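Side-chain contacts in uncharacterized protein (Xanthomonas campestris pv. campestris, PDB 3HIU), which is of unknown function but adopts a ferritin-like four-helix bundle and assembles as a pair of subunits: residues S30-Y35 and D91-G96; C59-L62 and S66-T69; A113-A118 and E125-C130. All blocks are in the same frame, centred on the assembly; numbering follows the deposited sequence.

Interaction 1. Residues S30-Y35 and D91-G96; sequences SRIEHY and DEVTKG. With EDO (1,2-ethanediol), chain P.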
loop_
_atom_site.group_PDB
_atom_site.type_symbol
_atom_site.label_atom_id
_atom_site.label_comp_id
_atom_site.label_asym_id
_atom_site.label_seq_id
_atom_site.Cartn_x
_atom_site.Cartn_y
_atom_site.Cartn_z
ATOM N N SER B 30 4.466 1.381 19.634
ATOM C CA SER B 30 5.534 1.296 20.635
ATOM C C SER B 30 6.736 2.225 20.395
ATOM O O SER B 30 7.457 2.566 21.337
ATOM C CB SER B 30 6.022 -0.149 20.778
ATOM O OG SER B 30 5.147 -0.896 21.603
ATOM N N ARG B 31 6.947 2.636 19.148
ATOM C CA ARG B 31 8.137 3.404 18.787
ATOM C C ARG B 31 7.928 4.909 18.811
ATOM O O ARG B 31 8.879 5.661 18.637
ATOM C CB ARG B 31 8.613 3.010 17.391
ATOM C CG ARG B 31 9.062 1.570 17.251
ATOM C CD ARG B 31 9.257 1.234 15.783
ATOM N NE ARG B 31 10.239 0.175 15.572
ATOM C CZ ARG B 31 11.554 0.369 15.577
ATOM N NH1 ARG B 31 12.049 1.581 15.794
ATOM N NH2 ARG B 31 12.379 -0.649 15.375
ATOM N N ILE B 32 6.687 5.348 19.009
ATOM C CA ILE B 32 6.360 6.772 18.913
ATOM C C ILE B 32 6.617 7.554 20.201
ATOM O O ILE B 32 6.015 7.278 21.243
ATOM C CB ILE B 32 4.909 7.001 18.486
ATOM C CG1 ILE B 32 4.673 6.467 17.068
ATOM C CG2 ILE B 32 4.567 8.486 18.579
ATOM C CD1 ILE B 32 3.196 6.463 16.630
ATOM N N GLU B 33 7.500 8.546 20.106
ATOM C CA GLU B 33 7.851 9.367 21.248
ATOM C C GLU B 33 7.368 10.780 21.047
ATOM O O GLU B 33 7.172 11.506 22.008
ATOM C CB GLU B 33 9.363 9.416 21.413
ATOM C CG GLU B 33 10.069 8.103 21.171
ATOM C CD GLU B 33 11.585 8.252 21.150
ATOM O OE1 GLU B 33 12.115 8.941 20.247
ATOM O OE2 GLU B 33 12.246 7.674 22.040
ATOM N N HIS B 34 7.195 11.177 19.792
ATOM C CA HIS B 34 7.042 12.594 19.480
ATOM C C HIS B 34 5.724 13.018 18.779
ATOM O O HIS B 34 5.579 14.177 18.377
ATOM C CB HIS B 34 8.266 13.097 18.681
ATOM C CG HIS B 34 9.584 12.919 19.386
ATOM N ND1 HIS B 34 10.714 12.443 18.748
ATOM C CD2 HIS B 34 9.957 13.163 20.668
ATOM C CE1 HIS B 34 11.719 12.402 19.606
ATOM N NE2 HIS B 34 11.286 12.830 20.777
ATOM N N TYR B 35 4.768 12.101 18.637
ATOM C CA TYR B 35 3.509 12.424 17.955
ATOM C C TYR B 35 2.323 11.815 18.667
ATOM O O TYR B 35 1.776 10.809 18.226
ATOM C CB TYR B 35 3.529 11.927 16.513
ATOM C CG TYR B 35 4.829 12.205 15.828
ATOM C CD1 TYR B 35 5.027 13.383 15.134
ATOM C CD2 TYR B 35 5.874 11.298 15.902
ATOM C CE1 TYR B 35 6.229 13.647 14.520
ATOM C CE2 TYR B 35 7.082 11.555 15.295
ATOM C CZ TYR B 35 7.255 12.729 14.603
ATOM O OH TYR B 35 8.456 12.991 13.991
ATOM N N ASP B 91 14.977 6.648 11.225
ATOM C CA ASP B 91 14.025 6.996 10.182
ATOM C C ASP B 91 12.694 6.298 10.432
ATOM O O ASP B 91 11.697 6.595 9.763
ATOM C CB ASP B 91 14.577 6.498 8.845
ATOM C CG ASP B 91 14.461 7.518 7.740
ATOM O OD1 ASP B 91 14.053 8.668 8.011
ATOM O OD2 ASP B 91 14.797 7.159 6.589
ATOM N N GLU B 92 12.680 5.369 11.388
ATOM C CA GLU B 92 11.634 4.346 11.442
ATOM C C GLU B 92 10.201 4.888 11.528
ATOM O O GLU B 92 9.257 4.196 11.146
ATOM C CB GLU B 92 11.904 3.328 12.560
ATOM C CG GLU B 92 11.265 3.666 13.901
ATOM C CD GLU B 92 12.242 4.284 14.879
ATOM O OE1 GLU B 92 13.464 4.180 14.637
ATOM O OE2 GLU B 92 11.790 4.872 15.889
ATOM N N VAL B 93 10.043 6.121 12.012
ATOM C CA VAL B 93 8.711 6.714 12.182
ATOM C C VAL B 93 8.135 7.351 10.905
ATOM O O VAL B 93 6.944 7.204 10.631
ATOM C CB VAL B 93 8.681 7.744 13.333
ATOM C CG1 VAL B 93 9.160 9.108 12.843
ATOM C CG2 VAL B 93 7.274 7.849 13.919
ATOM N N THR B 94 8.969 8.058 10.139
ATOM C CA THR B 94 8.542 8.618 8.856
ATOM C C THR B 94 8.157 7.484 7.917
ATOM O O THR B 94 7.158 7.550 7.198
ATOM C CB THR B 94 9.653 9.482 8.195
ATOM O OG1 THR B 94 9.291 9.779 6.845
ATOM C CG2 THR B 94 10.969 8.746 8.164
ATOM N N LYS B 95 8.953 6.427 7.946
ATOM C CA LYS B 95 8.764 5.325 7.027
ATOM C C LYS B 95 7.715 4.357 7.543
ATOM O O LYS B 95 7.227 3.523 6.797
ATOM C CB LYS B 95 10.093 4.617 6.774
ATOM C CG LYS B 95 11.146 5.520 6.127
ATOM C CD LYS B 95 10.535 6.363 5.009
ATOM C CE LYS B 95 11.604 7.012 4.140
ATOM N NZ LYS B 95 11.009 7.801 3.023
ATOM N N GLY B 96 7.370 4.472 8.820
ATOM C CA GLY B 96 6.303 3.666 9.388
ATOM C C GLY B 96 4.969 4.233 8.959
ATOM O O GLY B 96 4.026 3.505 8.659
HETATM C C1 EDO P . 10.428 9.869 16.363
HETATM O O1 EDO P . 10.476 10.498 15.077
HETATM C C2 EDO P . 9.212 8.962 16.481
HETATM O O2 EDO P . 8.702 9.080 17.809
HETATM O O HOH W 1 11.961 7.500 17.841
#
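Val93 sets its CB toward the loop that carries Ile32 and Tyr35. CG2, anti to the backbone N, takes both of the apolar contacts: it lies 4.0 Å from Tyr35 CE2, coming obliquely to the ring, and 4.3 Å from Ile32 CG1. The tyrosine ring is swung out beside the backbone N (chi1 -43°), which brings its CE2 corner to the valine. A 1,2-ethanediol molecule, probably from the crystallisation liquor, fills the angle between the two side chains. Its C2 sits 3.4 Å from Val93 CG2 and 3.6 Å from Tyr35 CE2, at the ring edge. Its O2 accepts a nearly straight backbone hydrogen bond from Glu33 N (2.6 Å, 177°). The same oxygen takes a more bent one from His34 N.

Arg31 and Glu92 meet at the more exposed side. The arginine chain runs extended from CG to NE, the glutamate is bent at chi2, and the two meet at a slant. A salt bridge of 3.2 Å between Arg31 NH1 and Glu92 OE1 is modelled, but NH1 sits too close to the glutamate for its details, or the 49° between guanidinium and carboxylate planes, to be relied on. To the other carboxylate oxygen, Glu92 OE2, a water donates a long bond and also donates to Glu33 OE1; this shared donor lies between two acidic groups of like charge.

The contact joins the loop between helices 2-28 and 36-62 to the start of helix 94-120. Ile32 also packs on Leu38 and Lys39 of helix 36-62, and Tyr35, the N-cap residue of that helix, lies against Ile151, Phe155 and Arg158 of helix 124-159. Asp91 reaches the second subunit, forming a salt bridge to Lys9 and a hydrogen bond to Trp10 of that subunit.

Interaction 2. Residues C59-L62 and S66-T69; sequences CLEL and SIPT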
loop_
_atom_site.group_PDB
_atom_site.type_symbol
_atom_site.label_atom_id
_atom_site.label_comp_id
_atom_site.label_asym_id
_atom_site.label_seq_id
_atom_site.Cartn_x
_atom_site.Cartn_y
_atom_site.Cartn_z
ATOM N N CYS B 59 -17.747 -14.407 9.772
ATOM C CA CYS B 59 -18.056 -14.680 8.372
ATOM C C CYS B 59 -17.476 -16.014 7.905
ATOM O O CYS B 59 -18.028 -16.669 7.023
ATOM C CB CYS B 59 -17.552 -13.544 7.479
ATOM S SG CYS B 59 -18.500 -12.006 7.593
ATOM N N LEU B 60 -16.361 -16.418 8.499
ATOM C CA LEU B 60 -15.764 -17.710 8.174
ATOM C C LEU B 60 -16.506 -18.846 8.887
ATOM O O LEU B 60 -16.640 -19.949 8.354
ATOM C CB LEU B 60 -14.269 -17.728 8.522
ATOM C CG LEU B 60 -13.296 -17.164 7.476
ATOM C CD1 LEU B 60 -11.907 -16.922 8.080
ATOM C CD2 LEU B 60 -13.216 -18.082 6.250
ATOM N N GLU B 61 -16.994 -18.565 10.091
ATOM C CA GLU B 61 -17.792 -19.534 10.829
ATOM C C GLU B 61 -19.152 -19.745 10.162
ATOM O O GLU B 61 -19.646 -20.866 10.085
ATOM C CB GLU B 61 -17.931 -19.103 12.293
ATOM C CG GLU B 61 -16.618 -19.225 13.055
ATOM C CD GLU B 61 -16.615 -18.521 14.399
ATOM O OE1 GLU B 61 -17.363 -17.536 14.569
ATOM O OE2 GLU B 61 -15.849 -18.948 15.285
ATOM N N LEU B 62 -19.742 -18.665 9.662
ATOM C CA LEU B 62 -21.001 -18.749 8.929
ATOM C C LEU B 62 -20.956 -19.653 7.683
ATOM O O LEU B 62 -21.866 -20.457 7.465
ATOM C CB LEU B 62 -21.483 -17.350 8.523
ATOM C CG LEU B 62 -22.528 -17.326 7.397
ATOM C CD1 LEU B 62 -23.855 -17.930 7.880
ATOM C CD2 LEU B 62 -22.736 -15.923 6.817
ATOM N N SER B 66 -12.780 -22.468 7.383
ATOM C CA SER B 66 -12.006 -22.495 8.617
ATOM C C SER B 66 -11.264 -21.183 8.879
ATOM O O SER B 66 -11.192 -20.302 8.016
ATOM C CB SER B 66 -11.044 -23.695 8.645
ATOM O OG SER B 66 -10.249 -23.771 7.473
ATOM N N ILE B 67 -10.718 -21.070 10.084
ATOM C CA ILE B 67 -10.097 -19.841 10.542
ATOM C C ILE B 67 -8.583 -19.997 10.603
ATOM O O ILE B 67 -8.064 -20.707 11.460
ATOM C CB ILE B 67 -10.632 -19.441 11.920
ATOM C CG1 ILE B 67 -12.089 -18.982 11.814
ATOM C CG2 ILE B 67 -9.783 -18.330 12.515
ATOM C CD1 ILE B 67 -13.049 -20.012 11.255
ATOM N N PRO B 68 -7.870 -19.318 9.687
ATOM C CA PRO B 68 -6.418 -19.381 9.446
ATOM C C PRO B 68 -5.509 -19.579 10.685
ATOM O O PRO B 68 -5.809 -19.098 11.782
ATOM C CB PRO B 68 -6.135 -18.039 8.760
ATOM C CG PRO B 68 -7.396 -17.764 7.980
ATOM C CD PRO B 68 -8.534 -18.355 8.785
ATOM N N THR B 69 -4.394 -20.282 10.484
ATOM C CA THR B 69 -3.469 -20.619 11.567
ATOM C C THR B 69 -2.314 -19.622 11.666
ATOM O O THR B 69 -1.584 -19.399 10.698
ATOM C CB THR B 69 -2.890 -22.033 11.386
ATOM O OG1 THR B 69 -1.530 -21.951 10.944
ATOM C CG2 THR B 69 -3.713 -22.814 10.373
#
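The reversal of the chain at the C-terminal end of helix 36-62 brings Leu60, on the last turn, against the Ser66-Pro68 strip of the following loop. The CB of Leu60 is directed toward the loop, with CG beside the backbone N (chi1 -85°), and its fork opens around the carbonyl oxygen of Ser66: CD1 and CD2 each lie 3.5 Å from Ser66 O. That oxygen is also hydrogen-bonded to Gln12, so the leucine packs about a carbonyl whose polar need is met by helix 2-28.

The loop begins the long connection between helices 36-62 and 94-120. These two helices run in the same direction, and the chain must therefore travel back along the length of the bundle between them, the crossover expected of a ferritin-like fold. Beyond Ser66 the contact is apolar. Leu60 CD1 meets the CD corner of the Pro68 ring at 3.7 Å, with the proline ring in turn resting on Gln12. Nearer the helix backbone, the end of the Ile67 chain bends back toward the helix (chi2 59°), which places its CD1 3.8 Å from Leu60 CB and 4.1 Å from Glu61 CG. Only the aliphatic part of Glu61 is engaged there; its carboxylate turns to Gln57, one helical turn earlier, through a hydrogen bond from Gln57 NE2 to OE2.

Interaction 3. Residues A113-A118 and E125-C130; sequences ALVVAA and EVAQIC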
loop_
_atom_site.group_PDB
_atom_site.type_symbol
_atom_site.label_atom_id
_atom_site.label_comp_id
_atom_site.label_asym_id
_atom_site.label_seq_id
_atom_site.Cartn_x
_atom_site.Cartn_y
_atom_site.Cartn_z
ATOM N N ALA B 113 -12.621 -5.942 -3.117
ATOM C CA ALA B 113 -12.778 -7.186 -3.871
ATOM C C ALA B 113 -13.511 -8.264 -3.070
ATOM O O ALA B 113 -14.019 -9.222 -3.645
ATOM C CB ALA B 113 -11.439 -7.690 -4.378
ATOM N N LEU B 114 -13.576 -8.107 -1.749
ATOM C CA LEU B 114 -14.420 -8.971 -0.924
ATOM C C LEU B 114 -15.906 -8.642 -1.065
ATOM O O LEU B 114 -16.750 -9.535 -1.144
ATOM C CB LEU B 114 -14.017 -8.913 0.545
ATOM C CG LEU B 114 -13.351 -10.203 1.012
ATOM C CD1 LEU B 114 -12.558 -9.949 2.280
ATOM C CD2 LEU B 114 -14.409 -11.268 1.225
ATOM N N VAL B 115 -16.225 -7.357 -1.090
ATOM C CA VAL B 115 -17.594 -6.931 -1.332
ATOM C C VAL B 115 -18.123 -7.496 -2.654
ATOM O O VAL B 115 -19.326 -7.710 -2.809
ATOM C CB VAL B 115 -17.691 -5.402 -1.345
ATOM C CG1 VAL B 115 -19.130 -4.964 -1.537
ATOM C CG2 VAL B 115 -17.125 -4.834 -0.048
ATOM N N VAL B 116 -17.219 -7.738 -3.600
ATOM C CA VAL B 116 -17.585 -8.295 -4.901
ATOM C C VAL B 116 -17.744 -9.827 -4.865
ATOM O O VAL B 116 -18.658 -10.379 -5.486
ATOM C CB VAL B 116 -16.572 -7.887 -5.999
ATOM C CG1 VAL B 116 -17.019 -8.393 -7.360
ATOM C CG2 VAL B 116 -16.413 -6.386 -6.037
ATOM N N ALA B 117 -16.858 -10.508 -4.140
ATOM C CA ALA B 117 -16.961 -11.959 -3.969
ATOM C C ALA B 117 -18.134 -12.328 -3.060
ATOM O O ALA B 117 -18.640 -13.454 -3.108
ATOM C CB ALA B 117 -15.656 -12.545 -3.420
ATOM N N ALA B 118 -18.552 -11.380 -2.223
ATOM C CA ALA B 118 -19.732 -11.567 -1.387
ATOM C C ALA B 118 -21.015 -11.305 -2.184
ATOM O O ALA B 118 -21.963 -12.085 -2.131
ATOM C CB ALA B 118 -19.667 -10.663 -0.162
ATOM N N GLU B 125 -25.080 -10.056 3.744
ATOM C CA GLU B 125 -24.656 -9.711 5.102
ATOM C C GLU B 125 -23.135 -9.676 5.199
ATOM O O GLU B 125 -22.579 -8.782 5.823
ATOM C CB GLU B 125 -25.205 -10.704 6.136
ATOM C CG GLU B 125 -26.715 -10.673 6.324
ATOM C CD GLU B 125 -27.461 -11.619 5.386
ATOM O OE1 GLU B 125 -26.823 -12.235 4.501
ATOM O OE2 GLU B 125 -28.695 -11.752 5.542
ATOM N N VAL B 126 -22.471 -10.665 4.602
ATOM C CA VAL B 126 -21.013 -10.677 4.531
ATOM C C VAL B 126 -20.537 -9.398 3.844
ATOM O O VAL B 126 -19.611 -8.747 4.306
ATOM C CB VAL B 126 -20.482 -11.920 3.764
ATOM C CG1 VAL B 126 -18.966 -11.896 3.694
ATOM C CG2 VAL B 126 -20.947 -13.191 4.436
ATOM N N ALA B 127 -21.205 -9.037 2.753
ATOM C CA ALA B 127 -20.841 -7.868 1.964
ATOM C C ALA B 127 -20.873 -6.576 2.781
ATOM O O ALA B 127 -20.048 -5.683 2.579
ATOM C CB ALA B 127 -21.744 -7.761 0.741
ATOM N N GLN B 128 -21.829 -6.474 3.697
ATOM C CA GLN B 128 -21.946 -5.286 4.541
ATOM C C GLN B 128 -20.792 -5.233 5.536
ATOM O O GLN B 128 -20.149 -4.199 5.685
ATOM C CB GLN B 128 -23.296 -5.249 5.277
ATOM C CG GLN B 128 -24.013 -3.882 5.245
ATOM C CD GLN B 128 -23.441 -2.860 6.223
ATOM O OE1 GLN B 128 -22.835 -1.866 5.816
ATOM N NE2 GLN B 128 -23.640 -3.100 7.517
ATOM N N ILE B 129 -20.535 -6.348 6.217
ATOM C CA ILE B 129 -19.368 -6.444 7.082
ATOM C C ILE B 129 -18.214 -5.789 6.339
ATOM O O ILE B 129 -17.594 -4.844 6.824
ATOM C CB ILE B 129 -18.971 -7.911 7.398
ATOM C CG1 ILE B 129 -20.161 -8.709 7.925
ATOM C CG2 ILE B 129 -17.849 -7.949 8.428
ATOM C CD1 ILE B 129 -20.474 -8.439 9.384
ATOM N N CYS B 130 -17.970 -6.288 5.134
ATOM C CA CYS B 130 -16.784 -5.920 4.381
ATOM C C CYS B 130 -16.747 -4.460 3.946
ATOM O O CYS B 130 -15.675 -3.866 3.850
ATOM C CB CYS B 130 -16.628 -6.843 3.185
ATOM S SG CYS B 130 -16.368 -8.527 3.693
#
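Ala118 and Ala127 meet methyl to methyl, their CB atoms 3.7 Å apart, where helices 94-120 and 124-159 run side by side as an antiparallel hairpin. The axes of the two segments approach to 8.2 Å at 173°, a closeness that the small side chains of Ala118 and Ala127 permit. Nearby, Val115 CA and Ala127 CA are 4.7 Å apart. The Ala118 methyl is a low bump that fits between Ala127 and Val126; Val126 CG1 lies 4.1 Å from Ala118 CB.

One turn back along helix 94-120, Val115 offers a larger bump. With CG1 anti to the backbone N (chi1 -178°), its other methyl, CG2, enters the hollow between Ala127 O and Cys130 CB, at 3.8 Å from the latter. Cys130 returns the fit from the facing helix: its SG settles 3.9 Å from Leu114 CB, alongside the leucine that also packs on Leu7 and Leu11 of helix 2-28.

No hydrogen bond links the two segments, and all six touching residues are buried. The side-chain contact between them is therefore apolar, and its cohesion probably rests on dispersion and the exclusion of water.

In the fold
Interactions 1 and 3 lie toward opposite ends of the bundle, their centres 34 Å apart, yet both use helix 94-120: one meets its start, the other its last turns. Both border the second subunit. Interaction 2 shares the end of the bundle with interaction 3, at 15 Å between centres, and the two touch directly: Cys59 SG packs 3.7 Å from Ile129 CG1 and 3.9 Å from Val126 CG1, joining helix 36-62 to helix 124-159. Interaction 2 falls within the part of the chain spanned by interaction 1, but their centres are 34 Å apart, nearest atoms about 22 Å. The sodium ion, held by Thr49 and Gln52, lies about 12 Å from the side chain of Leu114.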